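Local coordinates for protein transcription anti-terminator antagonist UpxZ (Bacteroides uniformis ATCC 8492, PDB 4EPZ) that probably antagonises transcription anti-termination, and so takes part in regulating capsular polysaccharide synthesis, at residues R44-F49 and M68-T73; L62-L67 and M105-W110. All coordinates share one frame; numbering follows the deposited sequence.

In the fold
From the N terminus, segment 44-49 comes first, on helix 32-49. A short connection leads into helix 56-72, which carries segment 62-67 and, directly after it, segment 68-73. The second of these turns back on segment 44-49, so interaction 1 closes a loop of 18 residues. Interaction 2 spans a longer one of 37 residues, past helix 80-92, to segment 105-110 on helix 102-115. The two closures cross, because segment 62-67 lies between the partners of interaction 1 while its partner 105-110 lies beyond them. Helix 56-72 is common to both and ties helix 32-49 to helix 102-115; Asn71 and Met68, on segment 68-73, also pack on the indole of Trp110, so the segments of the two interactions touch.

Interaction 1: R44-F49 and M68-T73; sequences RSDSLF and MGYNAT
The Tyr70 ring carries Ser45 CB over one face, offset toward the rim, in a CH-pi contact with CB 3.8 Å from the centroid of the Tyr70 ring and 16° off its normal. Around the phenol end the contact turns polar. Asp46 OD1, in the plane of the Tyr70 ring at its edge, accepts the hydrogen bond from Tyr70 OH (2.6 Å) through its anti lone pair; carboxylate and ring planes are turned 49° apart. Lys83 of helix 80-92 forms a salt bridge with the same oxygen, so OD1 is gripped from two sources, and the lysine would probably favour the charged carboxylate. These pairings join helices 32-49 and 56-72 of an all-helical fold, neighbours in sequence that run roughly antiparallel, their segment axes 9.6 Å apart at an angle of 147°. The backbones come nearest at Ser45 and Gly69, whose CA atoms are 5.7 Å apart. Ser45 OG lies 3.4 Å from Gly69 CA, where a CB would collide with it; the hydroxyl itself bonds to Val41 O, one turn back in its own helix. The Phe49 side chain crosses that of Tyr70 at about a right angle, with Phe49 CD1 4.1 Å from Tyr70 CE2. Phe49 CB also packs against the phenol oxygen, 3.7 Å from Tyr70 OH. Lys83 touches both aromatic side chains, while Val86 meets Phe49 and Ile87 meets Tyr70, all from helix 80-92.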
loop_
_atom_site.group_PDB
_atom_site.type_symbol
_atom_site.label_atom_id
_atom_site.label_comp_id
_atom_site.label_asym_id
_atom_site.label_seq_id
_atom_site.Cartn_x
_atom_site.Cartn_y
_atom_site.Cartn_z
ATOM N N ARG A 44 -15.023 0.311 2.333
ATOM C CA ARG A 44 -14.504 -0.804 1.519
ATOM C C ARG A 44 -13.359 -1.545 2.230
ATOM O O ARG A 44 -13.312 -2.774 2.198
ATOM C CB ARG A 44 -14.049 -0.308 0.154
ATOM C CG ARG A 44 -15.229 0.045 -0.775
ATOM C CD ARG A 44 -14.680 0.579 -2.073
ATOM N NE ARG A 44 -15.717 0.784 -3.092
ATOM C CZ ARG A 44 -15.972 -0.056 -4.096
ATOM N NH1 ARG A 44 -15.306 -1.198 -4.204
ATOM N NH2 ARG A 44 -16.894 0.245 -5.003
ATOM N N SER A 45 -12.457 -0.809 2.870
ATOM C CA SER A 45 -11.352 -1.406 3.626
ATOM C C SER A 45 -11.913 -2.230 4.787
ATOM O O SER A 45 -11.548 -3.400 4.924
ATOM C CB SER A 45 -10.399 -0.324 4.131
ATOM O OG SER A 45 -9.852 0.394 3.039
ATOM N N ASP A 46 -12.863 -1.657 5.554
ATOM C CA ASP A 46 -13.487 -2.365 6.670
ATOM C C ASP A 46 -14.199 -3.630 6.193
ATOM O O ASP A 46 -14.059 -4.671 6.830
ATOM C CB ASP A 46 -14.445 -1.444 7.430
ATOM C CG ASP A 46 -13.739 -0.477 8.369
ATOM O OD1 ASP A 46 -12.531 -0.706 8.674
ATOM O OD2 ASP A 46 -14.398 0.477 8.840
ATOM N N SER A 47 -14.922 -3.570 5.058
ATOM C CA SER A 47 -15.640 -4.734 4.548
ATOM C C SER A 47 -14.669 -5.871 4.154
ATOM O O SER A 47 -14.940 -7.039 4.431
ATOM C CB SER A 47 -16.511 -4.338 3.359
ATOM O OG SER A 47 -17.182 -5.463 2.822
ATOM N N LEU A 48 -13.539 -5.531 3.526
ATOM C CA LEU A 48 -12.574 -6.519 3.066
ATOM C C LEU A 48 -11.638 -7.052 4.159
ATOM O O LEU A 48 -11.069 -8.134 4.017
ATOM C CB LEU A 48 -11.730 -5.893 1.952
ATOM C CG LEU A 48 -12.350 -5.897 0.543
ATOM C CD1 LEU A 48 -11.487 -5.097 -0.434
ATOM C CD2 LEU A 48 -12.486 -7.344 -0.022
ATOM N N PHE A 49 -11.478 -6.289 5.248
ATOM C CA PHE A 49 -10.542 -6.625 6.322
ATOM C C PHE A 49 -10.708 -8.051 6.903
ATOM O O PHE A 49 -9.689 -8.705 7.134
ATOM C CB PHE A 49 -10.662 -5.594 7.445
ATOM C CG PHE A 49 -9.699 -5.871 8.582
ATOM C CD1 PHE A 49 -8.333 -5.653 8.427
ATOM C CD2 PHE A 49 -10.165 -6.354 9.804
ATOM C CE1 PHE A 49 -7.447 -5.895 9.489
ATOM C CE2 PHE A 49 -9.281 -6.589 10.872
ATOM C CZ PHE A 49 -7.927 -6.386 10.696
HETATM N N MSE A 68 -3.201 0.054 1.431
HETATM C CA MSE A 68 -3.425 1.277 0.654
HETATM C C MSE A 68 -4.694 2.022 1.133
HETATM O O MSE A 68 -4.641 3.241 1.342
HETATM C CB MSE A 68 -3.526 0.960 -0.840
HETATM C CG MSE A 68 -2.198 0.519 -1.403
HETATM SE SE MSE A 68 -2.308 0.294 -3.317
HETATM C CE MSE A 68 -2.633 2.144 -3.835
ATOM N N GLY A 69 -5.783 1.269 1.350
ATOM C CA GLY A 69 -7.076 1.794 1.779
ATOM C C GLY A 69 -6.984 2.512 3.108
ATOM O O GLY A 69 -7.357 3.684 3.216
ATOM N N TYR A 70 -6.438 1.817 4.126
ATOM C CA TYR A 70 -6.304 2.421 5.458
ATOM C C TYR A 70 -5.274 3.578 5.465
ATOM O O TYR A 70 -5.419 4.510 6.261
ATOM C CB TYR A 70 -5.974 1.370 6.519
ATOM C CG TYR A 70 -7.147 0.480 6.893
ATOM C CD1 TYR A 70 -8.350 1.024 7.337
ATOM C CD2 TYR A 70 -7.042 -0.907 6.835
ATOM C CE1 TYR A 70 -9.443 0.209 7.665
ATOM C CE2 TYR A 70 -8.121 -1.732 7.176
ATOM C CZ TYR A 70 -9.314 -1.169 7.594
ATOM O OH TYR A 70 -10.366 -1.980 7.929
ATOM N N ASN A 71 -4.290 3.579 4.550
ATOM C CA ASN A 71 -3.385 4.724 4.485
ATOM C C ASN A 71 -4.022 5.880 3.749
ATOM O O ASN A 71 -3.722 7.021 4.076
ATOM C CB ASN A 71 -2.058 4.381 3.818
ATOM C CG ASN A 71 -1.080 3.861 4.838
ATOM O OD1 ASN A 71 -0.573 4.615 5.696
ATOM N ND2 ASN A 71 -0.950 2.546 4.895
ATOM N N ALA A 72 -4.872 5.600 2.746
ATOM C CA ALA A 72 -5.506 6.643 1.925
ATOM C C ALA A 72 -6.573 7.441 2.696
ATOM O O ALA A 72 -6.642 8.666 2.563
ATOM C CB ALA A 72 -6.145 6.030 0.689
ATOM N N THR A 73 -7.441 6.748 3.431
ATOM C CA THR A 73 -8.567 7.420 4.103
ATOM C C THR A 73 -8.103 8.263 5.295
ATOM O O THR A 73 -7.263 7.810 6.078
ATOM C CB THR A 73 -9.680 6.421 4.507
ATOM O OG1 THR A 73 -10.791 7.185 5.018
ATOM C CG2 THR A 73 -9.221 5.375 5.558
#

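Interaction 2: L62-L67 and M105-W110; sequences LCLALL and MRLLTW
Leu64 meets Leu107, Arg106 and Trp110 of helix 102-115 through its CB and both methyls. Its CB lies 3.8 Å from Leu107 CD2, the same methyl that sits against the Leu64 backbone nitrogen. With CG anti to the backbone N (chi1 180°), the branch beyond is carried forward between Arg106 and Trp110. Leu64 CD1 meets the pyrrole side of the indole, 3.8 Å from Trp110 CD1, and also touches Arg106 CB; the leucine and tryptophan side chains cross at about a right angle. Leu64 CD2 rests 3.7 Å from Arg106 CB and also approaches Arg106 CD, so the arginine contributes its aliphatic stem. From CG to NE that stem is extended, carrying the guanidinium away from segment 62-67. Cutting Leu64 back to an alanine would remove both methyls, and is likely to leave a gap between Arg106 CB and Trp110 CD1. One turn further on, Leu67 and Trp110 lie side by side and point in opposing senses, with Leu67 CD2 3.8 Å from Trp110 CB. Cys63 adds a looser touch on Leu107. Phe150 stands edge-to-face with the indole, and the Trp110 side chain also touches Met20 of helix 5-20. Ile91 of helix 80-92 packs on both Cys63 and Leu67. The segment axes pass 10.0 Å apart at an angle of 41°, a leucine-rich packing of two helices near the centre of the chain, characteristic of the hydrophobic core of an all-helical domain.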
loop_
_atom_site.group_PDB
_atom_site.type_symbol
_atom_site.label_atom_id
_atom_site.label_comp_id
_atom_site.label_asym_id
_atom_site.label_seq_id
_atom_site.Cartn_x
_atom_site.Cartn_y
_atom_site.Cartn_z
ATOM N N LEU A 62 -5.339 -8.619 -1.744
ATOM C CA LEU A 62 -6.181 -8.220 -0.609
ATOM C C LEU A 62 -5.379 -7.353 0.372
ATOM O O LEU A 62 -5.837 -6.274 0.784
ATOM C CB LEU A 62 -6.690 -9.476 0.110
ATOM C CG LEU A 62 -7.931 -10.174 -0.432
ATOM C CD1 LEU A 62 -8.155 -11.484 0.350
ATOM C CD2 LEU A 62 -9.192 -9.281 -0.243
ATOM N N CYS A 63 -4.183 -7.827 0.762
ATOM C CA CYS A 63 -3.331 -7.101 1.701
ATOM C C CYS A 63 -2.932 -5.759 1.159
ATOM O O CYS A 63 -2.919 -4.783 1.903
ATOM C CB CYS A 63 -2.109 -7.927 2.043
ATOM S SG CYS A 63 -2.503 -9.306 3.118
ATOM N N LEU A 64 -2.541 -5.712 -0.127
ATOM C CA LEU A 64 -2.158 -4.435 -0.704
ATOM C C LEU A 64 -3.341 -3.466 -0.704
ATOM O O LEU A 64 -3.170 -2.312 -0.297
ATOM C CB LEU A 64 -1.612 -4.601 -2.121
ATOM C CG LEU A 64 -1.189 -3.278 -2.796
ATOM C CD1 LEU A 64 -0.054 -2.594 -2.018
ATOM C CD2 LEU A 64 -0.802 -3.509 -4.256
ATOM N N ALA A 65 -4.540 -3.940 -1.111
ATOM C CA ALA A 65 -5.730 -3.077 -1.092
ATOM C C ALA A 65 -5.995 -2.518 0.321
ATOM O O ALA A 65 -6.299 -1.337 0.463
ATOM C CB ALA A 65 -6.958 -3.847 -1.580
ATOM N N LEU A 66 -5.863 -3.367 1.342
ATOM C CA LEU A 66 -6.159 -2.974 2.732
ATOM C C LEU A 66 -5.166 -1.973 3.245
ATOM O O LEU A 66 -5.574 -0.995 3.877
ATOM C CB LEU A 66 -6.203 -4.202 3.631
ATOM C CG LEU A 66 -7.399 -5.122 3.405
ATOM C CD1 LEU A 66 -7.187 -6.453 4.148
ATOM C CD2 LEU A 66 -8.724 -4.415 3.836
ATOM N N LEU A 67 -3.863 -2.183 2.965
ATOM C CA LEU A 67 -2.824 -1.255 3.431
ATOM C C LEU A 67 -2.974 0.089 2.748
ATOM O O LEU A 67 -2.863 1.144 3.388
ATOM C CB LEU A 67 -1.419 -1.838 3.169
ATOM C CG LEU A 67 -0.300 -1.427 4.115
ATOM C CD1 LEU A 67 -0.757 -1.439 5.594
ATOM C CD2 LEU A 67 0.934 -2.335 3.890
HETATM N N MSE A 105 6.434 -5.521 -5.643
HETATM C CA MSE A 105 7.103 -4.227 -5.447
HETATM C C MSE A 105 6.239 -3.275 -4.576
HETATM O O MSE A 105 6.740 -2.639 -3.642
HETATM C CB MSE A 105 7.365 -3.563 -6.801
HETATM C CG MSE A 105 8.040 -2.206 -6.665
HETATM SE SE MSE A 105 9.881 -2.405 -5.963
HETATM C CE MSE A 105 10.074 -0.436 -5.601
ATOM N N ARG A 106 4.952 -3.199 -4.881
ATOM C CA ARG A 106 4.027 -2.338 -4.117
ATOM C C ARG A 106 3.908 -2.816 -2.670
ATOM O O ARG A 106 3.915 -1.992 -1.765
ATOM C CB ARG A 106 2.656 -2.289 -4.812
ATOM C CG ARG A 106 2.760 -1.489 -6.132
ATOM C CD ARG A 106 1.524 -1.707 -6.960
ATOM N NE ARG A 106 1.388 -0.649 -7.975
ATOM C CZ ARG A 106 0.439 -0.638 -8.912
ATOM N NH1 ARG A 106 -0.417 -1.647 -9.011
ATOM N NH2 ARG A 106 0.369 0.360 -9.784
ATOM N N LEU A 107 3.882 -4.131 -2.444
ATOM C CA LEU A 107 3.778 -4.642 -1.069
ATOM C C LEU A 107 5.074 -4.325 -0.294
ATOM O O LEU A 107 5.033 -3.957 0.888
ATOM C CB LEU A 107 3.529 -6.143 -1.066
ATOM C CG LEU A 107 2.108 -6.573 -1.403
ATOM C CD1 LEU A 107 2.086 -8.080 -1.716
ATOM C CD2 LEU A 107 1.158 -6.312 -0.212
ATOM N N LEU A 108 6.224 -4.510 -0.948
ATOM C CA LEU A 108 7.503 -4.192 -0.280
ATOM C C LEU A 108 7.565 -2.719 0.069
ATOM O O LEU A 108 7.996 -2.390 1.177
ATOM C CB LEU A 108 8.715 -4.538 -1.150
ATOM C CG LEU A 108 9.002 -6.025 -1.414
ATOM C CD1 LEU A 108 9.875 -6.158 -2.666
ATOM C CD2 LEU A 108 9.710 -6.665 -0.180
ATOM N N THR A 109 7.083 -1.829 -0.838
ATOM C CA THR A 109 7.178 -0.390 -0.621
ATOM C C THR A 109 6.218 0.037 0.493
ATOM O O THR A 109 6.611 0.757 1.416
ATOM C CB THR A 109 6.935 0.342 -1.948
ATOM O OG1 THR A 109 7.927 -0.105 -2.856
ATOM C CG2 THR A 109 7.008 1.849 -1.775
ATOM N N TRP A 110 4.945 -0.353 0.387
ATOM C CA TRP A 110 3.963 -0.027 1.431
ATOM C C TRP A 110 4.330 -0.662 2.771
ATOM O O TRP A 110 4.166 -0.019 3.814
ATOM C CB TRP A 110 2.562 -0.450 1.000
ATOM C CG TRP A 110 1.976 0.572 0.091
ATOM C CD1 TRP A 110 1.954 0.537 -1.270
ATOM C CD2 TRP A 110 1.548 1.890 0.467
ATOM N NE1 TRP A 110 1.420 1.710 -1.765
ATOM C CE2 TRP A 110 1.178 2.566 -0.718
ATOM C CE3 TRP A 110 1.350 2.533 1.705
ATOM C CZ2 TRP A 110 0.657 3.868 -0.709
ATOM C CZ3 TRP A 110 0.831 3.823 1.710
ATOM C CH2 TRP A 110 0.524 4.487 0.516
#